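Local atomic coordinates of ABC transporter periplasmic peptide-binding protein (Pseudoalteromonas, PDB entry 4QFL), a protein that probably captures dipeptides such as Ala-Phe in the periplasm for uptake by an ABC transporter. Residues S382-P387 with G432-T437; T288-G293 with P339-A344; C34-P39 with T265-S270; G506-A511 with G525-A530; R335-P340 with N442-L447. All coordinates share one frame; numbering follows the deposited sequence. Where two conformers were deposited one is given.

All five contacts are largely buried, but contact 5 is buried at every touching residue, while contact 2 reaches the surface through two threonines. Contact 1 lies nearest the centre of the chain and holds the dipeptide through its charged ends and its peptide carbonyl. Contact 3 backs it up, Glu36 forming a salt bridge with Arg383. Contacts 2 and 5 share Pro339 and Pro340 and are almost purely apolar. Contact 4 is polar in another way, an arginine holding a backbone carbonyl. Strand 291-297 of contact 2 runs between the strand 428-434 of contact 1 and the strand 500-513 of contact 4, and 500-513 also pairs with 264-266 of contact 3.

Contact 1: S382-P387 with G432-T437; sequences SRIYNP and GWAADT. With ALA (alanine), chain C; PHE (phenylalanine), chain D.
Gly432 presses its CA over one face of the Tyr385 ring, 3.7 Å from the centroid, in a CH-pi contact. A side chain would not fit, because a CB at this position would collide with Tyr385 CD1. Tyr385 CG stands between its own backbone N and carbonyl carbon (chi1 48°), which turns the phenol under strand 428-434, and Arg383 CB lies on the opposite face of the ring. Next along the strand, the Trp433 backbone N sits over the middle of the face that Gly432 uses. The Trp433 indole leaves in another direction and offers a face to the bound alanine, whose N is 3.1 Å from Trp433 CZ2. Ala434 touches Ile384 loosely with its methyl, but its backbone works harder. Ala434 N donates to the alanine O at 2.8 Å, nearly straight at 162°, and Ala434 O accepts from the alanine N. Asp436 OD1 takes a second bond from that N, also 2.8 Å long. At the far end of the dipeptide, Arg383 NE reaches the phenylalanine O at 3.0 Å and Arg383 NH2 its OXT at 3.0 Å, the carboxylate lying at the edge of the guanidinium. Tyr385 OH donates to the same phenylalanine O at 2.6 Å. Gly50 and Thr48 add further bonds to the phenylalanine. The two segments thus meet by packing and are bridged by the ligand. Their polar groups hold the two charged termini and the peptide backbone, parts common to every dipeptide, which is consistent with recognition of many sequences.

Contact 2: T288-G293 with P339-A344; sequences TNLNIG and PPTSWA
A type I beta turn, Pro339 to Ser342, packs on Leu290 where the chain enters strand 291-297. The turn is closed by Ser342 N bonding to Pro339 O at 3.0 Å. Strand 291-297 runs antiparallel to strand 428-434 on one side and to strand 500-513 on the other, and the backbones of Leu290 and Ile292 are hydrogen-bonded to those of Ala435 and Trp433. Leu290 carries the contact with a single methyl, CD2. Its CG lies beside the backbone N (chi1 -65°), and from there CD2 lies against the open side of the turn, touching Pro339, Thr341 and Ser342. The leucine side chain crosses the proline ring at about a right angle, with Leu290 CD2 3.6 Å from Pro339 CG. The same methyl reaches the backbone beyond, 3.7 Å from Ser342 N. At the solvent-facing border Thr288 and Thr341 run past each other in opposite directions, with Thr288 OG1 4.1 Å from Thr341 CG2. A glycerol, probably from the crystallisation liquor, is hydrogen-bonded to that Thr288 hydroxyl. On the inner side Pro339 CB sits 3.8 Å from Asn291 O, a buried carbonyl oxygen with no polar partner in the model. Thr341 OG1 stands between its backbone N and carbonyl carbon (chi1 45°), which brings the hydroxyl oxygen to within 3.4 Å of the Leu290 CD2 methyl.

Contact 3: C34-P39 with T265-S270; sequences CAEANP and TAHPSS
Cys34 and Thr265 face each other as a parallel beta bridge, CA to CA 4.8 Å, secured by a bond of 3.0 Å from Ala266 N to Cys34 O. The two side chains leave on the same face of the sheet, where Cys34 CB lies 3.9 Å from Thr265 OG1. Cys34 continues into a disulfide with Cys262, and Thr265 OG1 is bonded to Arg253 O, so both have firm partners beyond the pair. Past the bridge the chains part, and Glu36 reaches across. Its CG stands between the backbone N and the carbonyl carbon (chi1 78°) and the chain bends again at chi2, which folds the carboxylate back toward Ala266 and His267. Glu36 OE1 touches Ala266 CB at 3.3 Å and lies near the plane of the His267 ring, at its edge. Carboxylate and imidazole are turned 77° against each other, and no direct bond forms between them. A water joins them instead, hydrogen-bonded to Glu36 OE2 at 2.9 Å and to His267 NE2 at 3.0 Å. Glu36 OE2 also holds Arg383 in a salt bridge and is bonded to Ser51 OG. An alanine here would probably leave Arg383 NH1 without its salt-bridge partner and hold the guanidinium less firmly against the dipeptide carboxylate. Since Arg383 binds that carboxylate, Glu36 is a second-shell residue of the site. Parallel strands 30-35 and 264-266 end here, and the loops after them carry Glu36 and His267 toward the binding cleft, as in the alpha/beta lobes of periplasmic binding proteins.

Contact 4: G506-A511 with G525-A530; sequences GMRFQA and GAISLA
Arg508 grips one backbone oxygen with both terminal nitrogens: NH1 lies 3.1 Å and NH2 3.0 Å from Gly525 O. The carbonyl meets the guanidinium end-on, at its edge and near its plane. Neither bond is straight, as expected when two N-H groups converge on one atom; the N-H...O angle is 145° at NH2. Arg508 NH2 approaches in the carbonyl plane, while NH1 is tilted from it by 19°. The side chain spans the distance by stretching out fully, with CG anti to the backbone N (chi1 -169°) and the rest extended to NE. Arg508 NH1 has a further acceptor in Gly522 O, so the arginine ties down two points of the same loop. Gly525 itself takes a positive phi, a conformation that favours glycine. The contact joins strand 500-513, a long antiparallel member of the sheet, to the loop 525-530, which comes after strand 516-517 and packs against helix 50-60. Asp54 of that helix accepts from Ile527 N, and Asp181 from Ala526 N. Beside the arginine, Ile527 fits its CG1-CD1 branch between the ends of two strand side chains: CG1 is 3.8 Å from Arg508 NH2, and CD1 is 3.8 Å from Gln510 NE2. Gln510, also extended, crosses the isoleucine at a slant, and its NE2 is buried here with no polar partner in the model. Farther along, Ser528 OG accepts from Ala530 N at 3.1 Å, making an ST turn.

Contact 5: R335-P340 with N442-L447; sequences RSILPP and NFFSPL
A buried apolar core beside the dipeptide pocket brings Ile337, Leu338 and Pro339 against Phe443, Phe444 and Leu447, near the short helix 445-448; the side chain of Leu447 comes within about 5 Å of the bound phenylalanine. Pro339 sets its CD over a face of the Phe443 ring, 3.8 Å from the centroid and 28° off the normal, a CH-pi contact. Leu338 wedges its CD2 methyl between the two phenylalanines. That methyl is 3.3 Å from Phe443 CB, a tight fit, and 3.8 Å from Phe444 CE2. Leu338 crosses the Phe444 side chain at about a right angle, while Ile337 slides past it, with Ile337 CG2 3.9 Å from Phe444 CE1. The other branch of Ile337, CG1 anti to the backbone N (chi1 -169°), carries CD1 to 4.2 Å from Leu447 CD2. Tyr487 and Ile494 of helix 480-497 also pack on Phe444. Ahead of these residues Ser336 OG accepts from Leu338 N at 3.3 Å, an ST turn; the same hydroxyl is hydrogen-bonded to Gln491 of helix 480-497. Replacing Phe443 by alanine would probably open a gap beneath Pro339 CD and take away the ring carbons beside Leu338 CD2. The contact itself is held by shape and dispersion alone. Two carbonyl oxygens, Ile337 O and Phe443 O, are buried in it with no polar partner in the model, a cost the close apolar packing presumably pays for.

Contact 1: S382-P387 with G432-T437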
# COMPACT_ATOMS: atom_id res chain seq x y z
N SER A 382 -13.42 -1.60 -4.26
CA SER A 382 -13.41 -0.49 -3.30
C SER A 382 -12.06 -0.40 -2.56
O SER A 382 -11.52 -1.41 -2.13
CB SER A 382 -14.54 -0.68 -2.28
OG SER A 382 -14.49 0.32 -1.29
N ARG A 383 -11.52 0.82 -2.44
CA ARG A 383 -10.31 1.06 -1.66
C ARG A 383 -10.62 2.16 -0.67
O ARG A 383 -11.59 2.90 -0.84
CB ARG A 383 -9.14 1.53 -2.55
CG ARG A 383 -9.04 0.87 -3.91
CD ARG A 383 -8.83 -0.63 -3.80
NE ARG A 383 -7.67 -0.98 -3.00
CZ ARG A 383 -7.66 -1.97 -2.10
NH1 ARG A 383 -8.75 -2.69 -1.85
NH2 ARG A 383 -6.55 -2.23 -1.42
N ILE A 384 -9.79 2.28 0.36
CA ILE A 384 -10.00 3.32 1.35
C ILE A 384 -10.10 4.69 0.68
O ILE A 384 -10.96 5.49 1.02
CB ILE A 384 -8.85 3.37 2.35
CG1 ILE A 384 -8.74 2.04 3.08
CG2 ILE A 384 -9.06 4.51 3.35
CD1 ILE A 384 -7.49 1.92 3.91
N TYR A 385 -9.21 4.95 -0.26
CA TYR A 385 -9.13 6.26 -0.88
C TYR A 385 -10.16 6.48 -1.98
O TYR A 385 -10.31 7.59 -2.48
CB TYR A 385 -7.72 6.53 -1.39
CG TYR A 385 -7.15 5.39 -2.20
CD1 TYR A 385 -7.40 5.30 -3.56
CD2 TYR A 385 -6.36 4.42 -1.61
CE1 TYR A 385 -6.88 4.27 -4.31
CE2 TYR A 385 -5.84 3.38 -2.36
CZ TYR A 385 -6.10 3.31 -3.71
OH TYR A 385 -5.58 2.29 -4.46
N ASN A 386 -10.88 5.43 -2.36
CA ASN A 386 -11.88 5.54 -3.41
C ASN A 386 -12.86 4.36 -3.41
O ASN A 386 -12.57 3.31 -3.96
CB ASN A 386 -11.23 5.69 -4.79
CG ASN A 386 -12.24 6.05 -5.86
OD1 ASN A 386 -13.43 5.83 -5.70
ND2 ASN A 386 -11.75 6.61 -6.95
N PRO A 387 -14.07 4.60 -2.73
CA PRO A 387 -14.93 3.41 -2.65
C PRO A 387 -15.70 3.01 -3.92
O PRO A 387 -16.32 1.95 -3.94
CB PRO A 387 -15.91 3.74 -1.52
CG PRO A 387 -16.14 5.19 -1.65
CD PRO A 387 -14.78 5.74 -1.95
N GLY A 432 -4.70 5.77 -6.23
CA GLY A 432 -4.37 6.48 -5.01
C GLY A 432 -3.36 5.70 -4.19
O GLY A 432 -2.67 4.84 -4.70
N TRP A 433 -3.28 6.03 -2.91
CA TRP A 433 -2.33 5.38 -2.04
C TRP A 433 -2.88 5.34 -0.64
O TRP A 433 -3.36 6.34 -0.12
CB TRP A 433 -1.03 6.17 -2.06
CG TRP A 433 0.14 5.52 -1.38
CD1 TRP A 433 0.77 5.96 -0.25
CD2 TRP A 433 0.85 4.35 -1.80
NE1 TRP A 433 1.82 5.13 0.06
CE2 TRP A 433 1.89 4.13 -0.88
CE3 TRP A 433 0.71 3.46 -2.87
CZ2 TRP A 433 2.78 3.06 -0.99
CZ3 TRP A 433 1.60 2.39 -2.98
CH2 TRP A 433 2.61 2.20 -2.05
N ALA A 434 -2.83 4.16 -0.03
CA ALA A 434 -3.07 4.03 1.39
C ALA A 434 -1.72 3.96 2.13
O ALA A 434 -0.96 3.01 1.98
CB ALA A 434 -3.93 2.81 1.68
N ALA A 435 -1.42 4.99 2.91
CA ALA A 435 -0.10 5.11 3.52
C ALA A 435 0.32 3.89 4.34
O ALA A 435 -0.48 3.30 5.06
CB ALA A 435 -0.03 6.38 4.36
N ASP A 436 1.60 3.53 4.22
CA ASP A 436 2.16 2.40 4.96
C ASP A 436 2.72 2.85 6.31
O ASP A 436 2.82 2.06 7.25
CB ASP A 436 3.26 1.71 4.15
CG ASP A 436 2.89 1.49 2.69
OD1 ASP A 436 1.98 0.67 2.41
OD2 ASP A 436 3.51 2.13 1.81
N THR A 437 3.08 4.12 6.40
CA THR A 437 3.62 4.69 7.64
C THR A 437 3.13 6.13 7.74
O THR A 437 2.56 6.67 6.79
CB THR A 437 5.16 4.70 7.63
OG1 THR A 437 5.62 5.75 6.78
CG2 THR A 437 5.71 3.37 7.14
N ALA C . 0.44 1.43 0.16
CA ALA C . -0.08 0.31 -0.63
C ALA C . -1.28 0.74 -1.46
O ALA C . -2.02 1.65 -1.07
CB ALA C . -0.45 -0.86 0.29
N PHE D . -1.47 0.10 -2.61
CA PHE D . -2.63 0.35 -3.45
C PHE D . -3.86 -0.25 -2.81
O PHE D . -4.96 0.29 -2.93
CB PHE D . -2.44 -0.30 -4.82
CG PHE D . -1.44 0.39 -5.68
CD1 PHE D . -1.47 1.76 -5.85
CD2 PHE D . -0.46 -0.34 -6.33
CE1 PHE D . -0.56 2.39 -6.65
CE2 PHE D . 0.45 0.29 -7.13
CZ PHE D . 0.41 1.66 -7.29
OXT PHE D . -3.79 -1.30 -2.17

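Contact 2: T288-G293 with P339-A344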
# COMPACT_ATOMS: atom_id res chain seq x y z
N THR A 288 -10.28 7.23 10.91
CA THR A 288 -9.49 8.14 10.11
C THR A 288 -8.23 7.42 9.63
O THR A 288 -7.73 6.51 10.30
CB THR A 288 -9.08 9.39 10.90
OG1 THR A 288 -8.32 10.24 10.04
CG2 THR A 288 -8.24 9.02 12.09
N ASN A 289 -7.71 7.82 8.47
CA ASN A 289 -6.62 7.08 7.86
C ASN A 289 -5.85 7.94 6.86
O ASN A 289 -6.44 8.77 6.15
CB ASN A 289 -7.17 5.80 7.21
CG ASN A 289 -6.12 5.04 6.43
OD1 ASN A 289 -5.85 5.36 5.27
ND2 ASN A 289 -5.56 4.00 7.04
N LEU A 290 -4.54 7.77 6.82
CA LEU A 290 -3.69 8.49 5.90
C LEU A 290 -3.79 7.87 4.50
O LEU A 290 -3.26 6.79 4.25
CB LEU A 290 -2.25 8.42 6.37
CG LEU A 290 -1.87 9.09 7.69
CD1 LEU A 290 -0.52 8.56 8.13
CD2 LEU A 290 -1.84 10.61 7.51
N ASN A 291 -4.49 8.54 3.61
CA ASN A 291 -4.64 8.04 2.26
C ASN A 291 -4.95 9.17 1.32
O ASN A 291 -5.34 10.25 1.75
CB ASN A 291 -5.75 6.98 2.19
CG ASN A 291 -7.12 7.54 2.50
OD1 ASN A 291 -7.59 7.49 3.64
ND2 ASN A 291 -7.78 8.05 1.48
N ILE A 292 -4.74 8.92 0.03
CA ILE A 292 -5.14 9.88 -0.99
C ILE A 292 -5.69 9.15 -2.20
O ILE A 292 -5.14 8.14 -2.64
CB ILE A 292 -3.96 10.74 -1.43
CG1 ILE A 292 -4.40 11.71 -2.54
CG2 ILE A 292 -2.79 9.87 -1.83
CD1 ILE A 292 -5.23 12.88 -2.04
N GLY A 293 -6.81 9.65 -2.72
CA GLY A 293 -7.35 9.21 -3.99
C GLY A 293 -7.16 10.34 -5.00
O GLY A 293 -7.51 11.50 -4.73
N PRO A 339 -2.98 13.99 3.11
CA PRO A 339 -4.19 14.13 3.93
C PRO A 339 -3.91 15.12 5.06
O PRO A 339 -2.75 15.27 5.43
CB PRO A 339 -4.40 12.72 4.48
CG PRO A 339 -3.05 12.07 4.43
CD PRO A 339 -2.39 12.64 3.21
N PRO A 340 -4.95 15.79 5.57
CA PRO A 340 -4.76 16.84 6.57
C PRO A 340 -4.20 16.32 7.88
O PRO A 340 -3.77 17.13 8.70
CB PRO A 340 -6.17 17.40 6.78
CG PRO A 340 -7.08 16.30 6.35
CD PRO A 340 -6.36 15.63 5.21
N THR A 341 -4.19 15.00 8.07
CA THR A 341 -3.62 14.40 9.27
C THR A 341 -2.13 14.09 9.16
O THR A 341 -1.50 13.68 10.13
CB THR A 341 -4.37 13.11 9.68
OG1 THR A 341 -4.60 12.30 8.52
CG2 THR A 341 -5.71 13.45 10.34
N SER A 342 -1.57 14.28 7.97
CA SER A 342 -0.13 14.15 7.78
C SER A 342 0.58 15.34 8.43
O SER A 342 0.13 16.48 8.29
CB SER A 342 0.21 14.08 6.29
OG SER A 342 1.61 14.13 6.07
N TRP A 343 1.68 15.08 9.14
CA TRP A 343 2.33 16.20 9.81
C TRP A 343 2.92 17.22 8.84
O TRP A 343 3.16 18.37 9.21
CB TRP A 343 3.35 15.76 10.86
CG TRP A 343 4.55 14.92 10.46
CD1 TRP A 343 4.74 13.61 10.76
CD2 TRP A 343 5.74 15.36 9.78
NE1 TRP A 343 5.96 13.19 10.28
CE2 TRP A 343 6.60 14.24 9.68
CE3 TRP A 343 6.16 16.57 9.23
CZ2 TRP A 343 7.85 14.30 9.05
CZ3 TRP A 343 7.41 16.63 8.60
CH2 TRP A 343 8.23 15.50 8.52
N ALA A 344 3.11 16.81 7.59
CA ALA A 344 3.64 17.72 6.59
C ALA A 344 2.55 18.37 5.76
O ALA A 344 2.84 19.08 4.80
CB ALA A 344 4.62 16.98 5.67

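Contact 3: C34-P39 with T265-S270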
# COMPACT_ATOMS: atom_id res chain seq x y z
N CYS A 34 -13.89 -12.04 4.24
CA CYS A 34 -14.23 -11.81 2.83
C CYS A 34 -13.28 -10.81 2.22
O CYS A 34 -13.36 -9.62 2.51
CB CYS A 34 -15.65 -11.27 2.68
SG CYS A 34 -16.91 -12.50 2.19
N ALA A 35 -12.40 -11.32 1.35
CA ALA A 35 -11.33 -10.53 0.74
C ALA A 35 -11.68 -10.04 -0.67
O ALA A 35 -12.32 -10.75 -1.44
CB ALA A 35 -10.06 -11.35 0.70
N GLU A 36 -11.23 -8.84 -1.00
CA GLU A 36 -11.61 -8.22 -2.27
C GLU A 36 -10.77 -8.68 -3.48
O GLU A 36 -11.09 -8.35 -4.62
CB GLU A 36 -11.60 -6.69 -2.14
CG GLU A 36 -10.22 -6.02 -2.17
CD GLU A 36 -9.56 -5.93 -0.81
OE1 GLU A 36 -10.01 -6.61 0.14
OE2 GLU A 36 -8.58 -5.16 -0.69
N ALA A 37 -9.69 -9.42 -3.25
CA ALA A 37 -8.87 -9.88 -4.37
C ALA A 37 -7.98 -11.05 -4.01
O ALA A 37 -7.70 -11.31 -2.85
CB ALA A 37 -8.04 -8.74 -4.93
N ASN A 38 -7.54 -11.74 -5.04
CA ASN A 38 -6.60 -12.83 -4.94
C ASN A 38 -5.22 -12.28 -4.52
O ASN A 38 -4.82 -11.22 -4.99
CB ASN A 38 -6.57 -13.48 -6.33
CG ASN A 38 -5.80 -14.77 -6.37
OD1 ASN A 38 -4.83 -14.88 -7.12
ND2 ASN A 38 -6.23 -15.76 -5.60
N PRO A 39 -4.51 -12.98 -3.61
CA PRO A 39 -3.15 -12.51 -3.29
C PRO A 39 -2.20 -12.86 -4.42
O PRO A 39 -2.31 -13.95 -4.98
CB PRO A 39 -2.79 -13.32 -2.04
CG PRO A 39 -3.54 -14.60 -2.22
CD PRO A 39 -4.83 -14.24 -2.91
N THR A 265 -15.82 -8.47 6.54
CA THR A 265 -15.91 -8.01 5.17
C THR A 265 -15.00 -6.83 4.89
O THR A 265 -15.16 -5.76 5.45
CB THR A 265 -17.35 -7.62 4.80
OG1 THR A 265 -18.09 -8.80 4.48
CG2 THR A 265 -17.36 -6.72 3.60
N ALA A 266 -14.04 -7.06 4.02
CA ALA A 266 -13.11 -6.03 3.60
C ALA A 266 -13.83 -5.00 2.76
O ALA A 266 -14.70 -5.33 1.95
CB ALA A 266 -11.97 -6.65 2.79
N HIS A 267 -13.47 -3.74 2.97
CA HIS A 267 -13.96 -2.63 2.16
C HIS A 267 -15.43 -2.77 1.81
O HIS A 267 -15.77 -3.02 0.65
CB HIS A 267 -13.13 -2.52 0.87
CG HIS A 267 -11.66 -2.41 1.10
ND1 HIS A 267 -11.04 -1.21 1.36
CD2 HIS A 267 -10.68 -3.35 1.13
CE1 HIS A 267 -9.74 -1.41 1.53
NE2 HIS A 267 -9.50 -2.70 1.38
N PRO A 268 -16.32 -2.61 2.81
CA PRO A 268 -17.77 -2.68 2.56
C PRO A 268 -18.23 -1.61 1.58
O PRO A 268 -17.78 -0.47 1.63
CB PRO A 268 -18.38 -2.45 3.94
CG PRO A 268 -17.31 -1.79 4.73
CD PRO A 268 -16.03 -2.36 4.23
N SER A 269 -19.13 -1.99 0.67
CA SER A 269 -19.64 -1.05 -0.33
C SER A 269 -20.48 0.07 0.30
O SER A 269 -21.44 -0.18 1.03
CB SER A 269 -20.47 -1.80 -1.38
OG SER A 269 -19.69 -2.76 -2.06
N SER A 270 -20.11 1.31 -0.01
CA SER A 270 -20.79 2.49 0.53
C SER A 270 -22.29 2.37 0.45
O SER A 270 -22.98 2.71 1.41
CB SER A 270 -20.41 3.72 -0.27
OG SER A 270 -19.03 3.74 -0.51
O HOH W 1 -6.67 -3.64 0.95

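Contact 4: G506-A511 with G525-A530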
# COMPACT_ATOMS: atom_id res chain seq x y z
N GLY A 506 -10.40 9.17 1.96
CA GLY A 506 -11.50 8.36 2.47
C GLY A 506 -11.38 7.99 3.95
O GLY A 506 -10.33 8.16 4.57
N MET A 507 -12.50 7.51 4.51
CA MET A 507 -12.51 6.89 5.83
C MET A 507 -12.24 5.40 5.66
O MET A 507 -12.60 4.81 4.63
CB MET A 507 -13.87 7.09 6.52
CG MET A 507 -14.16 8.53 6.93
SD MET A 507 -13.03 9.07 8.20
CE MET A 507 -13.37 7.85 9.45
N ARG A 508 -11.60 4.79 6.64
CA ARG A 508 -11.34 3.36 6.61
C ARG A 508 -12.49 2.59 7.27
O ARG A 508 -12.69 2.70 8.47
CB ARG A 508 -10.01 3.07 7.30
CG ARG A 508 -9.51 1.66 7.10
CD ARG A 508 -8.14 1.46 7.70
NE ARG A 508 -7.54 0.24 7.18
CZ ARG A 508 -6.25 -0.06 7.29
NH1 ARG A 508 -5.44 0.77 7.92
NH2 ARG A 508 -5.78 -1.18 6.77
N PHE A 509 -13.24 1.82 6.49
CA PHE A 509 -14.36 1.04 7.02
C PHE A 509 -14.08 -0.46 7.03
O PHE A 509 -13.39 -0.98 6.17
CB PHE A 509 -15.62 1.23 6.17
CG PHE A 509 -16.24 2.60 6.25
CD1 PHE A 509 -17.11 2.92 7.28
CD2 PHE A 509 -15.98 3.54 5.26
CE1 PHE A 509 -17.69 4.17 7.34
CE2 PHE A 509 -16.55 4.80 5.32
CZ PHE A 509 -17.41 5.12 6.36
N GLN A 510 -14.66 -1.16 8.00
CA GLN A 510 -14.71 -2.62 7.96
C GLN A 510 -15.95 -3.16 8.67
O GLN A 510 -16.29 -2.71 9.76
CB GLN A 510 -13.47 -3.23 8.60
CG GLN A 510 -13.50 -4.75 8.59
CD GLN A 510 -12.22 -5.32 9.11
OE1 GLN A 510 -12.03 -5.47 10.31
NE2 GLN A 510 -11.30 -5.63 8.19
N ALA A 511 -16.61 -4.12 8.03
CA ALA A 511 -17.78 -4.73 8.65
C ALA A 511 -17.42 -6.09 9.22
O ALA A 511 -16.61 -6.82 8.67
CB ALA A 511 -18.91 -4.86 7.64
N GLY A 525 -1.01 1.40 7.20
CA GLY A 525 -0.59 0.01 7.19
C GLY A 525 -1.71 -0.98 6.95
O GLY A 525 -2.88 -0.63 6.91
N ALA A 526 -1.32 -2.24 6.79
CA ALA A 526 -2.26 -3.31 6.49
C ALA A 526 -3.10 -3.73 7.69
O ALA A 526 -2.75 -3.48 8.84
CB ALA A 526 -1.52 -4.50 5.93
N ILE A 527 -4.22 -4.38 7.39
CA ILE A 527 -5.10 -4.97 8.39
C ILE A 527 -4.35 -6.07 9.14
O ILE A 527 -3.49 -6.73 8.57
CB ILE A 527 -6.35 -5.56 7.70
CG1 ILE A 527 -7.43 -4.49 7.55
CG2 ILE A 527 -6.86 -6.76 8.45
CD1 ILE A 527 -8.19 -4.53 6.22
N SER A 528 -4.66 -6.25 10.43
CA SER A 528 -4.09 -7.37 11.19
C SER A 528 -5.15 -8.15 11.93
O SER A 528 -6.01 -7.58 12.59
CB SER A 528 -3.02 -6.89 12.17
OG SER A 528 -2.59 -7.95 13.01
N LEU A 529 -5.07 -9.48 11.80
CA LEU A 529 -5.95 -10.39 12.54
C LEU A 529 -5.16 -11.12 13.61
O LEU A 529 -5.62 -12.13 14.14
CB LEU A 529 -6.60 -11.40 11.60
CG LEU A 529 -7.43 -10.87 10.42
CD1 LEU A 529 -8.03 -12.02 9.63
CD2 LEU A 529 -8.53 -9.91 10.87
N ALA A 530 -3.97 -10.62 13.92
CA ALA A 530 -3.10 -11.22 14.92
C ALA A 530 -3.77 -11.40 16.28
O ALA A 530 -3.50 -12.38 16.98
CB ALA A 530 -1.83 -10.39 15.07

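Contact 5: R335-P340 with N442-L447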
# COMPACT_ATOMS: atom_id res chain seq x y z
N ARG A 335 -6.90 18.99 -0.32
CA ARG A 335 -6.29 20.32 -0.45
C ARG A 335 -4.79 20.23 -0.80
O ARG A 335 -4.09 21.25 -0.92
CB ARG A 335 -6.51 21.13 0.83
CG ARG A 335 -7.63 22.17 0.74
CD ARG A 335 -9.03 21.61 0.88
NE ARG A 335 -9.99 22.49 0.21
CZ ARG A 335 -11.31 22.44 0.35
NH1 ARG A 335 -11.87 21.55 1.15
NH2 ARG A 335 -12.07 23.29 -0.32
N SER A 336 -4.32 19.00 -0.95
CA SER A 336 -2.93 18.70 -1.27
C SER A 336 -2.90 17.21 -1.50
O SER A 336 -3.88 16.53 -1.20
CB SER A 336 -2.04 19.05 -0.09
OG SER A 336 -0.74 18.52 -0.28
N ILE A 337 -1.80 16.67 -2.02
CA ILE A 337 -1.70 15.21 -2.09
C ILE A 337 -1.75 14.59 -0.67
O ILE A 337 -2.28 13.49 -0.47
CB ILE A 337 -0.46 14.72 -2.90
CG1 ILE A 337 -0.56 13.21 -3.15
CG2 ILE A 337 0.85 15.06 -2.19
CD1 ILE A 337 0.51 12.63 -4.01
N LEU A 338 -1.23 15.32 0.31
CA LEU A 338 -1.18 14.81 1.67
C LEU A 338 -2.52 15.01 2.37
O LEU A 338 -3.11 16.08 2.25
CB LEU A 338 -0.09 15.53 2.48
CG LEU A 338 1.36 15.27 2.05
CD1 LEU A 338 2.37 15.95 2.99
CD2 LEU A 338 1.61 13.78 1.94
N PRO A 339 -2.98 13.99 3.11
CA PRO A 339 -4.19 14.13 3.93
C PRO A 339 -3.91 15.12 5.06
O PRO A 339 -2.75 15.27 5.43
CB PRO A 339 -4.40 12.72 4.48
CG PRO A 339 -3.05 12.07 4.43
CD PRO A 339 -2.39 12.64 3.21
N PRO A 340 -4.95 15.79 5.57
CA PRO A 340 -4.76 16.84 6.57
C PRO A 340 -4.20 16.32 7.88
O PRO A 340 -3.77 17.13 8.70
CB PRO A 340 -6.17 17.40 6.78
CG PRO A 340 -7.08 16.30 6.35
CD PRO A 340 -6.36 15.63 5.21
N ASN A 442 6.40 8.68 2.57
CA ASN A 442 5.64 7.54 2.06
C ASN A 442 4.58 7.94 1.01
O ASN A 442 4.11 7.10 0.24
CB ASN A 442 5.02 6.74 3.22
CG ASN A 442 4.41 5.42 2.76
OD1 ASN A 442 5.12 4.47 2.42
ND2 ASN A 442 3.09 5.35 2.78
N PHE A 443 4.22 9.22 0.97
CA PHE A 443 3.29 9.73 -0.04
C PHE A 443 4.03 10.23 -1.27
O PHE A 443 3.41 10.64 -2.25
CB PHE A 443 2.44 10.87 0.52
CG PHE A 443 1.23 10.42 1.28
CD1 PHE A 443 0.07 10.06 0.59
CD2 PHE A 443 1.24 10.34 2.66
CE1 PHE A 443 -1.06 9.63 1.27
CE2 PHE A 443 0.13 9.92 3.34
CZ PHE A 443 -1.03 9.56 2.65
N PHE A 444 5.36 10.21 -1.23
CA PHE A 444 6.14 10.83 -2.29
C PHE A 444 7.06 9.84 -2.97
O PHE A 444 6.89 9.55 -4.15
CB PHE A 444 6.95 12.00 -1.74
CG PHE A 444 6.09 13.14 -1.27
CD1 PHE A 444 5.47 13.98 -2.19
CD2 PHE A 444 5.89 13.36 0.07
CE1 PHE A 444 4.68 15.04 -1.76
CE2 PHE A 444 5.11 14.42 0.51
CZ PHE A 444 4.50 15.26 -0.41
N SER A 445 8.02 9.31 -2.23
CA SER A 445 8.99 8.41 -2.82
C SER A 445 8.39 7.15 -3.49
O SER A 445 8.83 6.79 -4.58
CB SER A 445 10.09 8.07 -1.82
OG SER A 445 10.98 9.18 -1.68
N PRO A 446 7.39 6.50 -2.87
CA PRO A 446 6.84 5.29 -3.52
C PRO A 446 5.87 5.59 -4.65
O PRO A 446 5.33 4.65 -5.24
CB PRO A 446 6.07 4.59 -2.39
CG PRO A 446 6.44 5.30 -1.12
CD PRO A 446 6.84 6.69 -1.52
N LEU A 447 5.63 6.86 -4.95
CA LEU A 447 4.55 7.23 -5.85
C LEU A 447 5.04 7.99 -7.05
O LEU A 447 4.81 7.59 -8.18
CB LEU A 447 3.56 8.12 -5.13
CG LEU A 447 2.18 7.55 -4.87
CD1 LEU A 447 2.30 6.24 -4.12
CD2 LEU A 447 1.36 8.55 -4.09